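Local coordinates for pesticidal crystal protein Cry4Aa (Bacillus thuringiensis, PDB 2C9K) that kills mosquito larvae by binding to cells of the midgut epithelium and promoting their colloid-osmotic lysis, at residues F355-I360 / Y451-T456; Q265-E270 / N405-P410. One frame throughout, in Å; residues are numbered along the deposited sequence.

How the contacts relate
Both contacts lie in the middle, delta endotoxin domain of the toxin, a beta-prism built of three antiparallel sheets. They join the same two sheets, and their centres are about 7 Å apart. Strands 262-267 and 450-457 are neighbours in one sheet. Strands 353-362 and 402-407 are neighbours in the other. Along the chain the segments alternate: 265-270 of contact 2, 355-360 of contact 1, 405-410 of contact 2, then 451-456 of contact 1. Backbone bonds within each sheet tie the contacts together, as between F453 N and Q265 O at 2.8 Å. The two contacts therefore form one continuous interface between sheets, with F453 and F407 stacked where they meet.

Contact 1 of 2, residues F355-I360 / Y451-T456; sequences FLLNVI and YTFAWT
L357 meets both F453 and W455, and this trio carries the contact. The two strands run nearly antiparallel, at 165°, with their axes 10.0 Å apart. They belong to different sheets of the beta-prism, so they meet through side chains.

The apolar contacts come first. L357 divides its two methyl groups between two rings. CD2 comes to the edge of the W455 indole, near its plane, with W455 CH2 3.3 Å from L357 CD2. CD1 turns to the other ring and lies 3.9 Å from F453 CE2, on an oblique line. The L357 side chain reaches both because CG sits between the backbone N and the carbonyl carbon (chi1 64°). Two residues further along the strand, V359 CG1 touches F453 CZ at 4.1 Å. F453 thus takes a methyl from each of two residues, L357 and V359.

Ring-to-backbone packing closes the other end. W455 CZ3 lies 4.1 Å from the carbonyl carbon of F355. There F355 and L356 both face F379 of the next strand in a classic beta bulge.

Further aromatic cover comes from F407, which stacks on F453 and also touches W455. All six touching residues are buried. The contact between the two segments is made by packing, mostly of apolar side chains, which is consistent with a place in the hydrophobic core between two sheets of the prism.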
loop_
_atom_site.group_PDB
_atom_site.type_symbol
_atom_site.label_atom_id
_atom_site.label_comp_id
_atom_site.label_asym_id
_atom_site.label_seq_id
_atom_site.Cartn_x
_atom_site.Cartn_y
_atom_site.Cartn_z
ATOM N N PHE A 355 -0.386 16.419 1.330
ATOM C CA PHE A 355 0.474 15.511 0.578
ATOM C C PHE A 355 1.956 15.748 0.815
ATOM O O PHE A 355 2.802 14.989 0.337
ATOM C CB PHE A 355 0.167 15.619 -0.912
ATOM C CG PHE A 355 0.612 16.911 -1.533
ATOM C CD1 PHE A 355 1.961 17.146 -1.797
ATOM C CD2 PHE A 355 -0.310 17.885 -1.873
ATOM C CE1 PHE A 355 2.385 18.337 -2.398
ATOM C CE2 PHE A 355 0.100 19.080 -2.472
ATOM C CZ PHE A 355 1.453 19.304 -2.735
ATOM N N LEU A 356 2.267 16.810 1.545
ATOM C CA LEU A 356 3.645 17.148 1.867
ATOM C C LEU A 356 3.636 18.183 2.977
ATOM O O LEU A 356 2.803 19.089 2.976
ATOM C CB LEU A 356 4.355 17.735 0.646
ATOM C CG LEU A 356 5.833 18.114 0.816
ATOM C CD1 LEU A 356 6.682 16.858 0.977
ATOM C CD2 LEU A 356 6.299 18.889 -0.391
ATOM N N LEU A 357 4.527 18.045 3.947
ATOM C CA LEU A 357 4.582 19.051 4.989
ATOM C C LEU A 357 5.991 19.321 5.437
ATOM O O LEU A 357 6.904 18.525 5.200
ATOM C CB LEU A 357 3.708 18.700 6.193
ATOM C CG LEU A 357 3.995 17.488 7.051
ATOM C CD1 LEU A 357 3.341 17.688 8.417
ATOM C CD2 LEU A 357 3.459 16.246 6.365
ATOM N N ASN A 358 6.154 20.475 6.070
ATOM C CA ASN A 358 7.441 20.932 6.549
ATOM C C ASN A 358 7.314 21.115 8.041
ATOM O O ASN A 358 6.393 21.780 8.495
ATOM C CB ASN A 358 7.761 22.272 5.893
ATOM C CG ASN A 358 9.198 22.681 6.067
ATOM O OD1 ASN A 358 9.686 22.835 7.190
ATOM N ND2 ASN A 358 9.890 22.867 4.950
ATOM N N VAL A 359 8.217 20.524 8.811
ATOM C CA VAL A 359 8.139 20.683 10.258
ATOM C C VAL A 359 9.417 21.264 10.858
ATOM O O VAL A 359 10.528 20.902 10.458
ATOM C CB VAL A 359 7.816 19.341 10.965
ATOM C CG1 VAL A 359 6.634 18.674 10.286
ATOM C CG2 VAL A 359 9.019 18.432 10.955
ATOM N N ILE A 360 9.233 22.194 11.793
ATOM C CA ILE A 360 10.337 22.826 12.500
ATOM C C ILE A 360 10.167 22.459 13.966
ATOM O O ILE A 360 9.193 22.847 14.608
ATOM C CB ILE A 360 10.325 24.374 12.394
ATOM C CG1 ILE A 360 10.510 24.820 10.940
ATOM C CG2 ILE A 360 11.442 24.957 13.258
ATOM C CD1 ILE A 360 9.304 24.557 10.053
ATOM N N TYR A 451 7.754 11.651 17.072
ATOM C CA TYR A 451 6.513 11.626 16.310
ATOM C C TYR A 451 6.614 10.689 15.119
ATOM O O TYR A 451 7.705 10.316 14.689
ATOM C CB TYR A 451 6.160 13.018 15.770
ATOM C CG TYR A 451 6.051 14.135 16.790
ATOM C CD1 TYR A 451 7.188 14.775 17.287
ATOM C CD2 TYR A 451 4.806 14.586 17.220
ATOM C CE1 TYR A 451 7.085 15.839 18.182
ATOM C CE2 TYR A 451 4.691 15.640 18.110
ATOM C CZ TYR A 451 5.829 16.267 18.589
ATOM O OH TYR A 451 5.705 17.330 19.461
ATOM N N THR A 452 5.460 10.315 14.589
ATOM C CA THR A 452 5.390 9.484 13.404
ATOM C C THR A 452 4.257 10.069 12.588
ATOM O O THR A 452 3.226 10.468 13.133
ATOM C CB THR A 452 5.056 8.026 13.722
ATOM O OG1 THR A 452 3.980 7.984 14.656
ATOM C CG2 THR A 452 6.259 7.307 14.288
ATOM N N PHE A 453 4.457 10.145 11.283
ATOM C CA PHE A 453 3.440 10.681 10.397
ATOM C C PHE A 453 2.912 9.532 9.554
ATOM O O PHE A 453 3.661 8.895 8.823
ATOM C CB PHE A 453 4.045 11.788 9.529
ATOM C CG PHE A 453 4.568 12.961 10.327
ATOM C CD1 PHE A 453 5.771 12.868 11.025
ATOM C CD2 PHE A 453 3.819 14.134 10.440
ATOM C CE1 PHE A 453 6.217 13.919 11.827
ATOM C CE2 PHE A 453 4.258 15.189 11.239
ATOM C CZ PHE A 453 5.456 15.080 11.933
ATOM N N ALA A 454 1.622 9.251 9.701
ATOM C CA ALA A 454 0.968 8.170 8.974
ATOM C C ALA A 454 0.589 8.634 7.577
ATOM O O ALA A 454 0.151 9.763 7.391
ATOM C CB ALA A 454 -0.271 7.726 9.720
ATOM N N TRP A 455 0.753 7.752 6.601
ATOM C CA TRP A 455 0.437 8.069 5.221
ATOM C C TRP A 455 -0.329 6.937 4.562
ATOM O O TRP A 455 0.079 5.788 4.634
ATOM C CB TRP A 455 1.726 8.325 4.429
ATOM C CG TRP A 455 2.549 9.464 4.948
ATOM C CD1 TRP A 455 3.581 9.394 5.830
ATOM C CD2 TRP A 455 2.373 10.854 4.641
ATOM N NE1 TRP A 455 4.061 10.654 6.097
ATOM C CE2 TRP A 455 3.335 11.568 5.380
ATOM C CE3 TRP A 455 1.494 11.564 3.811
ATOM C CZ2 TRP A 455 3.447 12.957 5.317
ATOM C CZ3 TRP A 455 1.606 12.947 3.748
ATOM C CH2 TRP A 455 2.574 13.627 4.496
ATOM N N THR A 456 -1.443 7.266 3.922
ATOM C CA THR A 456 -2.232 6.263 3.226
ATOM C C THR A 456 -2.098 6.510 1.727
ATOM O O THR A 456 -1.786 7.628 1.307
ATOM C CB THR A 456 -3.711 6.322 3.643
ATOM O OG1 THR A 456 -4.187 7.671 3.561
ATOM C CG2 THR A 456 -3.871 5.811 5.058
#

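Contact 2 of 2, residues Q265-E270 / N405-P410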
loop_
_atom_site.group_PDB
_atom_site.type_symbol
_atom_site.label_atom_id
_atom_site.label_comp_id
_atom_site.label_asym_id
_atom_site.label_seq_id
_atom_site.Cartn_x
_atom_site.Cartn_y
_atom_site.Cartn_z
ATOM N N GLN A 265 6.608 7.652 8.848
ATOM C CA GLN A 265 7.907 8.302 8.762
ATOM C C GLN A 265 8.065 8.851 10.182
ATOM O O GLN A 265 7.079 9.276 10.787
ATOM C CB GLN A 265 7.876 9.427 7.719
ATOM C CG GLN A 265 7.617 8.940 6.289
ATOM C CD GLN A 265 7.591 10.068 5.252
ATOM O OE1 GLN A 265 7.079 11.157 5.511
ATOM N NE2 GLN A 265 8.123 9.797 4.065
ATOM N N VAL A 266 9.273 8.837 10.739
ATOM C CA VAL A 266 9.421 9.314 12.113
ATOM C C VAL A 266 10.336 10.518 12.356
ATOM O O VAL A 266 11.254 10.798 11.587
ATOM C CB VAL A 266 9.812 8.124 13.054
ATOM C CG1 VAL A 266 10.167 6.904 12.224
ATOM C CG2 VAL A 266 10.951 8.513 13.978
ATOM N N LEU A 267 10.054 11.233 13.443
ATOM C CA LEU A 267 10.811 12.417 13.819
ATOM C C LEU A 267 11.332 12.304 15.246
ATOM O O LEU A 267 10.617 11.830 16.141
ATOM C CB LEU A 267 9.923 13.664 13.696
ATOM C CG LEU A 267 10.392 14.975 14.347
ATOM C CD1 LEU A 267 11.669 15.487 13.688
ATOM C CD2 LEU A 267 9.285 16.006 14.234
ATOM N N ASN A 268 12.578 12.749 15.436
ATOM C CA ASN A 268 13.279 12.759 16.723
ATOM C C ASN A 268 13.638 11.403 17.304
ATOM O O ASN A 268 13.757 11.251 18.518
ATOM C CB ASN A 268 12.490 13.547 17.768
ATOM C CG ASN A 268 12.490 15.031 17.494
ATOM O OD1 ASN A 268 13.400 15.564 16.845
ATOM N ND2 ASN A 268 11.475 15.716 17.998
ATOM N N PHE A 269 13.825 10.420 16.433
ATOM C CA PHE A 269 14.171 9.086 16.877
ATOM C C PHE A 269 15.547 9.032 17.532
ATOM O O PHE A 269 15.707 8.555 18.657
ATOM C CB PHE A 269 14.167 8.119 15.701
ATOM C CG PHE A 269 14.672 6.758 16.060
ATOM C CD1 PHE A 269 13.878 5.882 16.794
ATOM C CD2 PHE A 269 15.969 6.378 15.736
ATOM C CE1 PHE A 269 14.375 4.643 17.206
ATOM C CE2 PHE A 269 16.471 5.143 16.143
ATOM C CZ PHE A 269 15.673 4.275 16.879
ATOM N N GLU A 270 16.544 9.521 16.808
ATOM C CA GLU A 270 17.917 9.491 17.277
ATOM C C GLU A 270 18.232 10.351 18.493
ATOM O O GLU A 270 19.058 9.968 19.307
ATOM C CB GLU A 270 18.858 9.838 16.116
ATOM C CG GLU A 270 18.653 8.949 14.885
ATOM C CD GLU A 270 17.616 9.500 13.880
ATOM O OE1 GLU A 270 16.553 10.028 14.309
ATOM O OE2 GLU A 270 17.867 9.387 12.649
ATOM N N ASN A 405 12.632 19.296 8.895
ATOM C CA ASN A 405 12.448 18.011 8.229
ATOM C C ASN A 405 11.234 18.021 7.334
ATOM O O ASN A 405 10.256 18.697 7.622
ATOM C CB ASN A 405 12.274 16.908 9.272
ATOM C CG ASN A 405 13.555 16.593 10.003
ATOM O OD1 ASN A 405 14.434 15.937 9.457
ATOM N ND2 ASN A 405 13.673 17.065 11.241
ATOM N N ILE A 406 11.297 17.264 6.248
ATOM C CA ILE A 406 10.173 17.179 5.332
ATOM C C ILE A 406 9.606 15.761 5.326
ATOM O O ILE A 406 10.360 14.778 5.285
ATOM C CB ILE A 406 10.582 17.538 3.897
ATOM C CG1 ILE A 406 11.017 19.001 3.828
ATOM C CG2 ILE A 406 9.415 17.280 2.956
ATOM C CD1 ILE A 406 11.467 19.432 2.461
ATOM N N PHE A 407 8.282 15.656 5.376
ATOM C CA PHE A 407 7.622 14.356 5.353
ATOM C C PHE A 407 6.618 14.280 4.201
ATOM O O PHE A 407 6.039 15.283 3.785
ATOM C CB PHE A 407 6.922 14.079 6.694
ATOM C CG PHE A 407 7.861 14.035 7.872
ATOM C CD1 PHE A 407 7.940 15.102 8.758
ATOM C CD2 PHE A 407 8.692 12.938 8.073
ATOM C CE1 PHE A 407 8.831 15.083 9.824
ATOM C CE2 PHE A 407 9.588 12.913 9.138
ATOM C CZ PHE A 407 9.656 13.990 10.013
ATOM N N GLY A 408 6.420 13.069 3.698
ATOM C CA GLY A 408 5.518 12.837 2.586
ATOM C C GLY A 408 6.183 11.800 1.702
ATOM O O GLY A 408 7.327 11.414 1.957
ATOM N N LEU A 409 5.490 11.334 0.672
ATOM C CA LEU A 409 6.081 10.335 -0.206
ATOM C C LEU A 409 6.346 10.871 -1.613
ATOM O O LEU A 409 5.905 11.963 -1.972
ATOM C CB LEU A 409 5.194 9.089 -0.254
ATOM C CG LEU A 409 5.268 8.174 0.982
ATOM C CD1 LEU A 409 6.684 7.677 1.166
ATOM C CD2 LEU A 409 4.825 8.923 2.228
ATOM N N PRO A 410 7.088 10.112 -2.426
ATOM C CA PRO A 410 7.407 10.534 -3.792
ATOM C C PRO A 410 6.197 10.740 -4.708
ATOM O O PRO A 410 5.067 10.398 -4.357
ATOM C CB PRO A 410 8.316 9.412 -4.288
ATOM C CG PRO A 410 8.991 8.956 -3.040
ATOM C CD PRO A 410 7.837 8.897 -2.074
#
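N405 and F407 point across to L267 and Q265, joining two edge strands from different sheets of the beta-prism. At N405 the contact is light. Its amide ND2 lies 3.5 Å from L267 CD1, and the two side chains run aslant to each other.

F407 does more. The far end of its ring reaches L267, with F407 CZ 3.7 Å from L267 CB. The carbonyl O of V266 sits at the ring edge, near its plane, 3.6 Å from F407 CE2. Q265 OE1 is also at the edge and in plane.

G408 is gripped by the same Q265. Its N donates to Q265 OE1 at 2.7 Å, arriving in the carbonyl plane on a lone pair. Its O accepts from Q265 NE2 at 2.8 Å, where the donor stands 49° out of the G408 carbonyl plane. The Q265 amide thus bonds both the N and the O of G408, and the two bonds together set the rotation of that amide. The Q265 chain is extended beyond CG (chi2 -180°), which brings the amide to the G408 backbone.

L409 follows, packed against W455 as well. Both of its methyls lie to one side of the amide nitrogen, with L409 CD1 and L409 CD2 each 3.9 Å from Q265 NE2.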